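Local coordinates for protein malate dehydrogenase (Porphyromonas gingivalis, PDB 3FI9) that probably catalyses the NAD-dependent oxidation of malate to oxaloacetate and its reversal, as a type 2 member of the lactate/malate dehydrogenase superfamily, at residues C263-P268 with V286-I291; R177-H182 with M275-T280. One frame throughout, in Å; residues are numbered along the deposited sequence.

Interaction 1 (C263-P268 with V286-I291); sequences CYVNVP and VKHSDI
H288, whose imidazole meets C263, Y264 and V265 of the facing strand, is steadied by a bond from its own ND1 to the carbonyl oxygen O of S289, 2.8 Å long and nearly straight at 168°. The acceptor lies almost in the ring plane, and this link to the next residue favours one rotation of the imidazole. With ND1 engaged there, the CD2-NE2 side of the ring is left to face residues 263-265. CD2 lies 3.6 Å from the backbone O of Y264, a carbon-to-oxygen contact at the ring edge, near the ring plane. C263 comes in obliquely: its SG is 3.8 Å from H288 CD2 and also touches CB of H288. Two residues on from C263, CG2 of V265 reaches NE2 of H288 at 4.0 Å, the two side chains crossing at about a right angle. The CG of H288 stands between its backbone N and carbonyl carbon (chi1 69°), a rotamer that turns the ring toward residues 263-265. These strands are not bridged partners: 261-267 belongs to the large mixed sheet that runs on from the Rossmann-type NAD-binding domain, while 285-288 pairs with 279-282 in a small hairpin. Their axes come within 7.7 Å at an angle of 41°, a spacing filled by side chains. At the start of the segments, both methyls of V286 flank CB of C263, CG2 at 4.0 Å, beside T279 of the hairpin. Farther along, where the chain has turned past S289, the branch methyl CG2 of I291 meets CG2 of V267 at 4.0 Å. M277 of strand 273-277 packs against V265, H288 and I291.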
ATOM      1  N   CYS A 263       9.431   1.964  23.567  1.00 16.24           N
ATOM      2  CA  CYS A 263       8.610   1.706  24.675  1.00 15.87           C
ATOM      3  C   CYS A 263       9.162   2.378  25.922  1.00 17.34           C
ATOM      4  O   CYS A 263      10.307   2.859  25.924  1.00 16.90           O
ATOM      5  CB  CYS A 263       8.457   0.189  24.897  1.00 18.68           C
ATOM      6  SG  CYS A 263       9.920  -0.541  25.597  1.00 21.94           S
ATOM      7  N   TYR A 264       8.328   2.446  26.962  1.00 16.66           N
ATOM      8  CA  TYR A 264       8.693   3.101  28.212  1.00 17.16           C
ATOM      9  C   TYR A 264       9.727   2.230  28.923  1.00 17.48           C
ATOM     10  O   TYR A 264       9.559   1.012  29.028  1.00 18.26           O
ATOM     11  CB  TYR A 264       7.476   3.214  29.159  1.00 15.56           C
ATOM     12  CG  TYR A 264       7.827   4.058  30.376  1.00 17.22           C
ATOM     13  CD1 TYR A 264       8.294   5.364  30.227  1.00 19.10           C
ATOM     14  CD2 TYR A 264       7.665   3.554  31.644  1.00 22.47           C
ATOM     15  CE1 TYR A 264       8.639   6.149  31.376  1.00 21.01           C
ATOM     16  CE2 TYR A 264       7.972   4.301  32.770  1.00 21.66           C
ATOM     17  CZ  TYR A 264       8.454   5.589  32.626  1.00 21.76           C
ATOM     18  OH  TYR A 264       8.746   6.278  33.769  1.00 23.98           O
ATOM     19  N   VAL A 265      10.779   2.882  29.426  1.00 17.51           N
ATOM     20  CA  VAL A 265      11.884   2.227  30.144  1.00 17.62           C
ATOM     21  C   VAL A 265      12.088   3.012  31.433  1.00 18.89           C
ATOM     22  O   VAL A 265      12.187   4.239  31.417  1.00 17.51           O
ATOM     23  CB  VAL A 265      13.218   2.294  29.330  1.00 17.53           C
ATOM     24  CG1 VAL A 265      14.353   1.731  30.154  1.00 16.19           C
ATOM     25  CG2 VAL A 265      13.080   1.519  27.978  1.00 15.46           C
ATOM     26  N   ASN A 266      12.175   2.340  32.564  1.00 19.66           N
ATOM     27  CA  ASN A 266      12.546   3.100  33.768  1.00 21.36           C
ATOM     28  C   ASN A 266      13.309   2.167  34.673  1.00 21.93           C
ATOM     29  O   ASN A 266      12.712   1.557  35.513  1.00 22.66           O
ATOM     30  CB  ASN A 266      11.314   3.628  34.504  1.00 21.55           C
ATOM     31  CG  ASN A 266      11.671   4.463  35.747  1.00 22.13           C
ATOM     32  OD1 ASN A 266      12.652   5.188  35.761  1.00 23.15           O
ATOM     33  ND2 ASN A 266      10.858   4.358  36.777  1.00 23.19           N
ATOM     34  N   VAL A 267      14.621   2.066  34.490  1.00 22.88           N
ATOM     35  CA  VAL A 267      15.440   1.157  35.290  1.00 24.42           C
ATOM     36  C   VAL A 267      16.718   1.871  35.676  1.00 24.84           C
ATOM     37  O   VAL A 267      17.054   2.914  35.120  1.00 23.23           O
ATOM     38  CB  VAL A 267      15.780  -0.109  34.512  1.00 25.22           C
ATOM     39  CG1 VAL A 267      14.492  -0.805  34.042  1.00 24.97           C
ATOM     40  CG2 VAL A 267      16.668   0.247  33.297  1.00 24.97           C
ATOM     41  N   PRO A 268      17.448   1.321  36.653  1.00 25.67           N
ATOM     42  CA  PRO A 268      18.669   2.049  37.020  1.00 25.25           C
ATOM     43  C   PRO A 268      19.535   2.309  35.794  1.00 24.33           C
ATOM     44  O   PRO A 268      19.716   1.407  34.987  1.00 24.50           O
ATOM     45  CB  PRO A 268      19.369   1.063  37.977  1.00 25.78           C
ATOM     46  CG  PRO A 268      18.214   0.293  38.609  1.00 26.36           C
ATOM     47  CD  PRO A 268      17.223   0.118  37.484  1.00 25.77           C
ATOM     48  N   VAL A 286       3.282  -4.395  25.116  1.00 22.14           N
ATOM     49  CA  VAL A 286       4.720  -4.457  24.881  1.00 21.53           C
ATOM     50  C   VAL A 286       5.485  -4.758  26.175  1.00 21.53           C
ATOM     51  O   VAL A 286       5.114  -4.291  27.265  1.00 22.22           O
ATOM     52  CB  VAL A 286       5.207  -3.126  24.261  1.00 21.45           C
ATOM     53  CG1 VAL A 286       4.931  -1.960  25.214  1.00 17.07           C
ATOM     54  CG2 VAL A 286       6.699  -3.195  23.867  1.00 22.65           C
ATOM     55  N   LYS A 287       6.548  -5.535  26.057  1.00 21.72           N
ATOM     56  CA  LYS A 287       7.539  -5.649  27.128  1.00 21.67           C
ATOM     57  C   LYS A 287       8.956  -5.571  26.528  1.00 22.42           C
ATOM     58  O   LYS A 287       9.160  -5.878  25.362  1.00 21.16           O
ATOM     59  CB  LYS A 287       7.355  -6.939  27.939  1.00 22.11           C
ATOM     60  N   HIS A 288       9.933  -5.161  27.324  1.00 22.85           N
ATOM     61  CA  HIS A 288      11.283  -5.144  26.820  1.00 23.19           C
ATOM     62  C   HIS A 288      12.180  -6.073  27.611  1.00 24.18           C
ATOM     63  O   HIS A 288      11.907  -6.377  28.777  1.00 23.51           O
ATOM     64  CB  HIS A 288      11.843  -3.706  26.770  1.00 23.99           C
ATOM     65  CG  HIS A 288      12.085  -3.075  28.106  1.00 25.20           C
ATOM     66  ND1 HIS A 288      13.156  -3.409  28.906  1.00 26.84           N
ATOM     67  CD2 HIS A 288      11.415  -2.098  28.765  1.00 27.66           C
ATOM     68  CE1 HIS A 288      13.135  -2.666  30.001  1.00 27.35           C
ATOM     69  NE2 HIS A 288      12.082  -1.873  29.947  1.00 27.59           N
ATOM     70  N   SER A 289      13.247  -6.525  26.974  1.00 24.72           N
ATOM     71  CA  SER A 289      14.182  -7.424  27.636  1.00 25.82           C
ATOM     72  C   SER A 289      15.076  -6.645  28.616  1.00 25.05           C
ATOM     73  O   SER A 289      15.051  -5.414  28.682  1.00 26.46           O
ATOM     74  CB  SER A 289      15.038  -8.126  26.584  1.00 26.03           C
ATOM     75  OG  SER A 289      16.020  -7.220  26.131  1.00 27.31           O
ATOM     76  N   ASP A 290      15.882  -7.370  29.361  1.00 24.07           N
ATOM     77  CA  ASP A 290      16.729  -6.802  30.396  1.00 24.87           C
ATOM     78  C   ASP A 290      17.883  -5.999  29.784  1.00 24.51           C
ATOM     79  O   ASP A 290      18.769  -6.544  29.126  1.00 23.09           O
ATOM     80  CB  ASP A 290      17.262  -7.941  31.292  1.00 25.64           C
ATOM     81  CG  ASP A 290      18.254  -7.457  32.327  1.00 28.75           C
ATOM     82  OD1 ASP A 290      18.431  -6.220  32.480  1.00 32.43           O
ATOM     83  OD2 ASP A 290      18.836  -8.319  33.009  1.00 33.35           O
ATOM     84  N   ILE A 291      17.885  -4.691  30.002  1.00 25.32           N
ATOM     85  CA  ILE A 291      18.866  -3.835  29.343  1.00 27.10           C
ATOM     86  C   ILE A 291      20.260  -4.270  29.741  1.00 27.51           C
ATOM     87  O   ILE A 291      21.212  -4.187  28.952  1.00 27.16           O
ATOM     88  CB  ILE A 291      18.624  -2.345  29.704  1.00 27.47           C
ATOM     89  CG1 ILE A 291      19.178  -1.404  28.637  1.00 29.36           C
ATOM     90  CG2 ILE A 291      19.147  -2.013  31.120  1.00 30.05           C
ATOM     91  CD1 ILE A 291      18.219  -0.234  28.363  1.00 29.11           C
TER

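Interaction 2 (R177-H182 with M275-T280); sequences RTYGGH and MAMETT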
ATOM      1  N   ARG A 177      20.114  -4.863  14.691  1.00 18.97           N
ATOM      2  CA  ARG A 177      19.453  -4.159  15.779  1.00 18.61           C
ATOM      3  C   ARG A 177      20.107  -2.823  16.054  1.00 18.12           C
ATOM      4  O   ARG A 177      21.321  -2.756  16.182  1.00 17.95           O
ATOM      5  CB  ARG A 177      19.483  -4.991  17.079  1.00 17.51           C
ATOM      6  CG  ARG A 177      18.611  -6.178  17.047  1.00 20.04           C
ATOM      7  CD  ARG A 177      17.170  -5.771  16.929  1.00 23.60           C
ATOM      8  NE  ARG A 177      16.313  -6.925  17.105  1.00 24.48           N
ATOM      9  CZ  ARG A 177      15.801  -7.644  16.111  1.00 26.85           C
ATOM     10  NH1 ARG A 177      16.045  -7.330  14.850  1.00 23.73           N
ATOM     11  NH2 ARG A 177      15.038  -8.696  16.395  1.00 29.57           N
ATOM     12  N   THR A 178      19.300  -1.754  16.106  1.00 18.99           N
ATOM     13  CA  THR A 178      19.733  -0.522  16.733  1.00 18.35           C
ATOM     14  C   THR A 178      18.773  -0.266  17.910  1.00 18.04           C
ATOM     15  O   THR A 178      17.567  -0.496  17.800  1.00 18.81           O
ATOM     16  CB  THR A 178      19.728   0.711  15.784  1.00 19.08           C
ATOM     17  OG1 THR A 178      18.379   1.142  15.571  1.00 19.28           O
ATOM     18  CG2 THR A 178      20.345   0.396  14.387  1.00 19.28           C
ATOM     19  N   TYR A 179      19.295   0.290  18.998  1.00 17.48           N
ATOM     20  CA  TYR A 179      18.489   0.669  20.145  1.00 18.10           C
ATOM     21  C   TYR A 179      18.709   2.146  20.510  1.00 18.97           C
ATOM     22  O   TYR A 179      19.552   2.856  19.899  1.00 19.60           O
ATOM     23  CB  TYR A 179      18.831  -0.232  21.352  1.00 16.96           C
ATOM     24  CG  TYR A 179      18.645  -1.707  21.092  1.00 17.47           C
ATOM     25  CD1 TYR A 179      17.399  -2.231  20.753  1.00 17.82           C
ATOM     26  CD2 TYR A 179      19.715  -2.579  21.207  1.00 15.91           C
ATOM     27  CE1 TYR A 179      17.253  -3.597  20.499  1.00 17.45           C
ATOM     28  CE2 TYR A 179      19.575  -3.920  20.984  1.00 20.18           C
ATOM     29  CZ  TYR A 179      18.350  -4.421  20.618  1.00 20.22           C
ATOM     30  OH  TYR A 179      18.230  -5.770  20.423  1.00 20.85           O
ATOM     31  N   GLY A 180      17.921   2.627  21.473  1.00 18.94           N
ATOM     32  CA  GLY A 180      18.049   4.030  21.953  1.00 19.45           C
ATOM     33  C   GLY A 180      17.197   5.032  21.203  1.00 19.98           C
ATOM     34  O   GLY A 180      15.980   4.878  21.142  1.00 20.27           O
ATOM     35  N   GLY A 181      17.848   6.039  20.620  1.00 19.54           N
ATOM     36  CA  GLY A 181      17.168   7.098  19.849  1.00 20.82           C
ATOM     37  C   GLY A 181      17.224   6.698  18.395  1.00 21.48           C
ATOM     38  O   GLY A 181      17.608   5.570  18.085  1.00 21.01           O
ATOM     39  N   HIS A 182      16.880   7.608  17.496  1.00 22.44           N
ATOM     40  CA  HIS A 182      16.964   7.329  16.074  1.00 24.44           C
ATOM     41  C   HIS A 182      17.910   8.247  15.316  1.00 25.15           C
ATOM     42  O   HIS A 182      18.374   9.272  15.843  1.00 25.39           O
ATOM     43  CB  HIS A 182      15.580   7.373  15.445  1.00 25.24           C
ATOM     44  CG  HIS A 182      15.056   8.759  15.240  1.00 31.32           C
ATOM     45  ND1 HIS A 182      14.591   9.543  16.277  1.00 34.08           N
ATOM     46  CD2 HIS A 182      14.916   9.500  14.115  1.00 33.32           C
ATOM     47  CE1 HIS A 182      14.178  10.703  15.797  1.00 34.56           C
ATOM     48  NE2 HIS A 182      14.377  10.709  14.491  1.00 36.11           N
ATOM     49  N   MET A 275      12.512   4.676  24.762  1.00 17.85           N
ATOM     50  CA  MET A 275      13.653   4.328  23.905  1.00 18.00           C
ATOM     51  C   MET A 275      13.271   3.151  23.022  1.00 16.92           C
ATOM     52  O   MET A 275      12.465   2.339  23.444  1.00 18.21           O
ATOM     53  CB  MET A 275      14.845   3.836  24.765  1.00 17.84           C
ATOM     54  CG  MET A 275      15.706   4.941  25.285  1.00 19.94           C
ATOM     55  SD  MET A 275      17.254   4.323  25.944  1.00 15.79           S
ATOM     56  CE  MET A 275      16.666   3.164  27.104  1.00 16.04           C
ATOM     57  N   ALA A 276      13.909   3.034  21.845  1.00 16.84           N
ATOM     58  CA  ALA A 276      13.887   1.814  21.034  1.00 16.92           C
ATOM     59  C   ALA A 276      14.594   0.722  21.826  1.00 17.30           C
ATOM     60  O   ALA A 276      15.718   0.934  22.308  1.00 16.69           O
ATOM     61  CB  ALA A 276      14.619   2.032  19.661  1.00 16.62           C
ATOM     62  N   MET A 277      13.915  -0.409  21.992  1.00 17.68           N
ATOM     63  CA  MET A 277      14.361  -1.478  22.864  1.00 18.01           C
ATOM     64  C   MET A 277      14.147  -2.830  22.204  1.00 18.26           C
ATOM     65  O   MET A 277      13.500  -2.926  21.166  1.00 17.51           O
ATOM     66  CB  MET A 277      13.598  -1.419  24.199  1.00 17.74           C
ATOM     67  CG  MET A 277      14.049  -0.301  25.149  1.00 19.02           C
ATOM     68  SD  MET A 277      15.516  -0.804  26.181  1.00 15.72           S
ATOM     69  CE  MET A 277      16.806  -0.676  25.001  1.00 20.35           C
ATOM     70  N   GLU A 278      14.667  -3.881  22.818  1.00 19.83           N
ATOM     71  CA  GLU A 278      14.354  -5.243  22.358  1.00 20.56           C
ATOM     72  C   GLU A 278      13.016  -5.671  22.919  1.00 22.14           C
ATOM     73  O   GLU A 278      12.922  -6.219  24.028  1.00 22.54           O
ATOM     74  CB  GLU A 278      15.450  -6.230  22.744  1.00 20.52           C
ATOM     75  CG  GLU A 278      15.279  -7.635  22.163  1.00 23.08           C
ATOM     76  CD  GLU A 278      15.332  -7.673  20.642  1.00 29.36           C
ATOM     77  OE1 GLU A 278      15.899  -6.756  20.010  1.00 30.45           O
ATOM     78  OE2 GLU A 278      14.821  -8.646  20.060  1.00 33.98           O
ATOM     79  N   THR A 279      11.982  -5.456  22.116  1.00 22.67           N
ATOM     80  CA  THR A 279      10.621  -5.547  22.582  1.00 23.09           C
ATOM     81  C   THR A 279       9.911  -6.716  21.944  1.00 23.74           C
ATOM     82  O   THR A 279      10.309  -7.184  20.873  1.00 24.00           O
ATOM     83  CB  THR A 279       9.849  -4.272  22.180  1.00 23.35           C
ATOM     84  OG1 THR A 279      10.301  -3.813  20.880  1.00 20.72           O
ATOM     85  CG2 THR A 279      10.066  -3.188  23.197  1.00 22.00           C
ATOM     86  N   THR A 280       8.866  -7.199  22.610  1.00 24.44           N
ATOM     87  CA  THR A 280       7.892  -8.050  21.956  1.00 25.03           C
ATOM     88  C   THR A 280       6.523  -7.457  22.253  1.00 23.43           C
ATOM     89  O   THR A 280       6.215  -7.079  23.358  1.00 22.98           O
ATOM     90  CB  THR A 280       7.995  -9.588  22.279  1.00 26.37           C
ATOM     91  OG1 THR A 280       6.866 -10.051  23.043  1.00 32.72           O
ATOM     92  CG2 THR A 280       9.277  -9.918  23.001  1.00 26.82           C
TER
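E278 sends CG anti to its backbone N (chi1 -173°) and then bends at chi2, while R177 bends at its own chi2 (-64°); the two side chains cross at about a right angle and bring the carboxylate to the guanidinium. NE of R177 bonds OE1 of E278 at 2.9 Å in a salt bridge that uses the syn lone pair, and the guanidinium and carboxylate planes are nearly coplanar. The hydroxyl of Y179 donates to the same oxygen: OH to E278 OE1 is 2.6 Å, approaching from above the carboxylate plane, with the ring turned almost perpendicular to it. Next to this polar cluster the backbones join in a single antiparallel bridge between G180 and A276, a hydrogen-bonded pair. G180 N gives to A276 O at 2.9 Å, and A276 N returns to G180 O at 2.9 Å. This ties strand 178-180, which pairs with 186-188, to strand 273-277, the outermost strand at one end of the large mixed sheet. The methyl of A276 points toward segment 177-182, its CB 3.5 Å from G180 O. The Y179 ring meets the backbone of M277 obliquely, CD1 3.6 Å from M277 C, and its CB is near the M277 methyl CE; F189 meets its ring edge-to-face and L303 of helix 297-319 also touches it. G180 leads through G181 to H182, the predicted proton acceptor. Two donors thus converge on OE1 of E278, one positively charged, which would be expected to favour the ionised carboxylate and to hold it in one orientation.

Interactions 1 and 2 lie about 10 Å apart, centre to centre, on the same side of the chain's centre, and their segments alternate in sequence: 177-182, 263-268, 275-280, 286-291. Strands 261-267 and 273-277 are neighbours in the large mixed sheet, and strands 279-282 and 285-288 form the following hairpin. Interaction 1 joins sheet strand to hairpin, while segment 275-280 runs from the sheet into the hairpin. The contacts meet through probable backbone hydrogen bonds, S289 N to E278 O at 3.0 Å and C263 N to M275 O at 3.1 Å. With packing of V265 on M277, these link the hairpin to the strand leading to H182, all within the C-terminal alpha/beta domain.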